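Long-range contact in enterobactin synthetase component F-related protein (Vibrio cholerae serotype O1, PDB 4OXI), which binds glycyl-adenosine-5'-phosphate and probably activates glycine with ATP in a lipopolysaccharide modification pathway linked to antimicrobial peptide resistance: residues Asp256-Tyr261 and Ser279-Tyr284. Numbering follows the deposited sequence.
Sequences DRVGQY and SGACLY
The carbonyl oxygen of Val258 receives the backbone N-H of Tyr284 at 2.7 Å, with the CA of Leu283 adding a C-H...O contact at 3.4 Å to the same oxygen. This double grip illustrates how a beta-alpha-beta crossover closes: strand 257-260 leads into helix 268-279, and strand 282-285 returns parallel and adjacent to the first. Cys282 O takes part in the same way, accepting the N-H of Val258 and meeting the CA-H of Arg257. Bonds from Cys282 N to Asp256 O and from Gln260 N to Tyr284 O complete the set; the latter is the most bent, 141° at the hydrogen.

Side chains alternate between the two faces of the sheet. Val258 and Leu283 share one face, where Leu283 also touches Ile273 and Ser276 of the helix. Val258 CG1 meets Leu283 CD1 at 4.0 Å, while its other methyl, CG2, reaches the CB of Ala281, the residue just before the second strand. Leu283 CD1 also lies against CB and CG of Gln260, whose chain bends at chi2 (-68°) and carries the amide away to Tyr111, Asp272 and Ser262.

On the opposite face, Gly259 pairs with Tyr284, whose phenol lies along Arg257. Arg257 runs extended from CG to NE past the CE2 side of the ring, with CG 3.6 Å from Tyr284 CE2. Its guanidinium hydrogen-bonds through NH1 to His301 O, which helps fix its position. Beyond strand 257-260, backbone bonds from Arg257 and Gly259 to Val305 continue the pairing. The guanidinium plane is turned 23° from the phenol ring, and Tyr284 OH sits over the centre of the guanidinium, 3.3 Å from Arg257 CZ, above its face at an angle too poor for a hydrogen bond.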
ATOM      1  N   ASP A 256      -8.962  -2.014 -20.984  1.00 27.64           N
ATOM      2  CA  ASP A 256      -9.305  -2.207 -19.580  1.00 28.03           C
ATOM      3  C   ASP A 256      -9.347  -0.871 -18.824  1.00 26.67           C
ATOM      4  O   ASP A 256      -8.650   0.083 -19.192  1.00 24.31           O
ATOM      5  CB  ASP A 256      -8.325  -3.182 -18.916  1.00 26.66           C
ATOM      6  CG  ASP A 256      -8.688  -4.658 -19.175  1.00 30.02           C
ATOM      7  OD1 ASP A 256      -9.854  -5.032 -18.934  1.00 30.17           O
ATOM      8  OD2 ASP A 256      -7.812  -5.448 -19.606  1.00 31.24           O
ATOM      9  N   ARG A 257     -10.186  -0.812 -17.788  1.00 22.27           N
ATOM     10  CA  ARG A 257     -10.302   0.359 -16.920  1.00 22.26           C
ATOM     11  C   ARG A 257     -10.016  -0.084 -15.507  1.00 22.96           C
ATOM     12  O   ARG A 257     -10.744  -0.903 -14.948  1.00 20.46           O
ATOM     13  CB  ARG A 257     -11.712   0.950 -16.981  1.00 25.69           C
ATOM     14  CG  ARG A 257     -12.091   1.483 -18.359  1.00 26.51           C
ATOM     15  CD  ARG A 257     -13.474   2.127 -18.332  1.00 27.10           C
ATOM     16  NE  ARG A 257     -13.763   2.800 -19.591  1.00 31.91           N
ATOM     17  CZ  ARG A 257     -14.743   3.683 -19.758  1.00 35.45           C
ATOM     18  NH1 ARG A 257     -15.545   4.011 -18.745  1.00 34.15           N
ATOM     19  NH2 ARG A 257     -14.918   4.236 -20.941  1.00 32.13           N
ATOM     20  N   VAL A 258      -8.942   0.450 -14.938  1.00 21.68           N
ATOM     21  CA  VAL A 258      -8.441  -0.029 -13.670  1.00 19.32           C
ATOM     22  C   VAL A 258      -8.772   0.930 -12.540  1.00 19.65           C
ATOM     23  O   VAL A 258      -8.475   2.125 -12.618  1.00 21.33           O
ATOM     24  CB  VAL A 258      -6.925  -0.216 -13.738  1.00 23.69           C
ATOM     25  CG1 VAL A 258      -6.395  -0.723 -12.402  1.00 21.33           C
ATOM     26  CG2 VAL A 258      -6.582  -1.185 -14.862  1.00 23.08           C
ATOM     27  N   GLY A 259      -9.409   0.413 -11.495  1.00 21.29           N
ATOM     28  CA  GLY A 259      -9.708   1.238 -10.341  1.00 19.62           C
ATOM     29  C   GLY A 259      -8.432   1.595  -9.594  1.00 22.12           C
ATOM     30  O   GLY A 259      -7.480   0.810  -9.557  1.00 21.42           O
ATOM     31  N   GLN A 260      -8.397   2.793  -9.021  1.00 19.99           N
ATOM     32  CA  GLN A 260      -7.335   3.172  -8.093  1.00 19.01           C
ATOM     33  C   GLN A 260      -7.994   3.556  -6.761  1.00 17.69           C
ATOM     34  O   GLN A 260      -8.209   4.731  -6.479  1.00 17.07           O
ATOM     35  CB  GLN A 260      -6.511   4.337  -8.656  1.00 16.06           C
ATOM     36  CG  GLN A 260      -5.071   4.381  -8.167  1.00 19.82           C
ATOM     37  CD  GLN A 260      -4.960   4.712  -6.685  1.00 20.09           C
ATOM     38  OE1 GLN A 260      -4.884   5.884  -6.305  1.00 20.20           O
ATOM     39  NE2 GLN A 260      -4.958   3.681  -5.842  1.00 17.26           N
ATOM     40  N   TYR A 261      -8.325   2.557  -5.954  1.00 16.80           N
ATOM     41  CA  TYR A 261      -9.028   2.790  -4.698  1.00 19.27           C
ATOM     42  C   TYR A 261      -8.120   3.135  -3.500  1.00 23.17           C
ATOM     43  O   TYR A 261      -8.390   4.084  -2.774  1.00 23.69           O
ATOM     44  CB  TYR A 261      -9.883   1.564  -4.374  1.00 18.53           C
ATOM     45  CG  TYR A 261     -10.560   1.604  -3.024  1.00 23.16           C
ATOM     46  CD1 TYR A 261     -11.819   2.181  -2.860  1.00 25.60           C
ATOM     47  CD2 TYR A 261      -9.952   1.038  -1.915  1.00 23.89           C
ATOM     48  CE1 TYR A 261     -12.446   2.186  -1.612  1.00 28.55           C
ATOM     49  CE2 TYR A 261     -10.563   1.051  -0.671  1.00 28.85           C
ATOM     50  CZ  TYR A 261     -11.797   1.620  -0.522  1.00 29.14           C
ATOM     51  OH  TYR A 261     -12.373   1.602   0.734  1.00 41.48           O
ATOM     52  N   SER A 279      -0.053  -2.191 -19.103  1.00 30.58           N
ATOM     53  CA  SER A 279      -1.102  -2.696 -19.971  1.00 28.33           C
ATOM     54  C   SER A 279      -1.593  -1.664 -20.967  1.00 26.30           C
ATOM     55  O   SER A 279      -2.359  -2.003 -21.862  1.00 26.40           O
ATOM     56  CB  SER A 279      -2.300  -3.143 -19.138  1.00 27.39           C
ATOM     57  OG  SER A 279      -1.906  -4.035 -18.117  1.00 28.90           O
ATOM     58  N   GLY A 280      -1.188  -0.405 -20.797  1.00 24.63           N
ATOM     59  CA  GLY A 280      -1.720   0.675 -21.622  1.00 23.69           C
ATOM     60  C   GLY A 280      -3.182   0.978 -21.310  1.00 27.86           C
ATOM     61  O   GLY A 280      -3.877   1.628 -22.093  1.00 28.44           O
ATOM     62  N   ALA A 281      -3.642   0.524 -20.145  1.00 23.05           N
ATOM     63  CA  ALA A 281      -5.033   0.696 -19.734  1.00 23.93           C
ATOM     64  C   ALA A 281      -5.283   2.081 -19.157  1.00 26.17           C
ATOM     65  O   ALA A 281      -4.351   2.895 -19.080  1.00 24.02           O
ATOM     66  CB  ALA A 281      -5.419  -0.373 -18.728  1.00 22.36           C
ATOM     67  N   CYS A 282      -6.530   2.356 -18.751  1.00 22.02           N
ATOM     68  CA  CYS A 282      -6.840   3.637 -18.119  1.00 21.30           C
ATOM     69  C   CYS A 282      -7.073   3.459 -16.630  1.00 23.64           C
ATOM     70  O   CYS A 282      -7.876   2.605 -16.206  1.00 21.16           O
ATOM     71  CB  CYS A 282      -8.053   4.335 -18.749  1.00 20.94           C
ATOM     72  SG  CYS A 282      -8.236   6.094 -18.174  1.00 23.43           S
ATOM     73  N   LEU A 283      -6.355   4.259 -15.844  1.00 21.11           N
ATOM     74  CA  LEU A 283      -6.452   4.213 -14.386  1.00 23.18           C
ATOM     75  C   LEU A 283      -7.522   5.212 -13.941  1.00 19.76           C
ATOM     76  O   LEU A 283      -7.487   6.377 -14.338  1.00 21.10           O
ATOM     77  CB  LEU A 283      -5.092   4.560 -13.756  1.00 15.31           C
ATOM     78  CG  LEU A 283      -4.898   4.420 -12.247  1.00 18.20           C
ATOM     79  CD1 LEU A 283      -4.994   2.964 -11.810  1.00 15.02           C
ATOM     80  CD2 LEU A 283      -3.553   5.004 -11.814  1.00 16.64           C
ATOM     81  N   TYR A 284      -8.479   4.756 -13.136  1.00 17.70           N
ATOM     82  CA  TYR A 284      -9.518   5.643 -12.626  1.00 19.06           C
ATOM     83  C   TYR A 284      -9.313   5.906 -11.135  1.00 19.79           C
ATOM     84  O   TYR A 284      -9.467   5.007 -10.305  1.00 17.75           O
ATOM     85  CB  TYR A 284     -10.920   5.065 -12.891  1.00 16.29           C
ATOM     86  CG  TYR A 284     -11.370   5.225 -14.338  1.00 20.69           C
ATOM     87  CD1 TYR A 284     -12.338   6.163 -14.684  1.00 19.65           C
ATOM     88  CD2 TYR A 284     -10.806   4.450 -15.360  1.00 21.67           C
ATOM     89  CE1 TYR A 284     -12.744   6.323 -15.998  1.00 24.18           C
ATOM     90  CE2 TYR A 284     -11.211   4.604 -16.691  1.00 23.60           C
ATOM     91  CZ  TYR A 284     -12.184   5.540 -16.994  1.00 26.89           C
ATOM     92  OH  TYR A 284     -12.598   5.706 -18.298  1.00 37.28           O
TER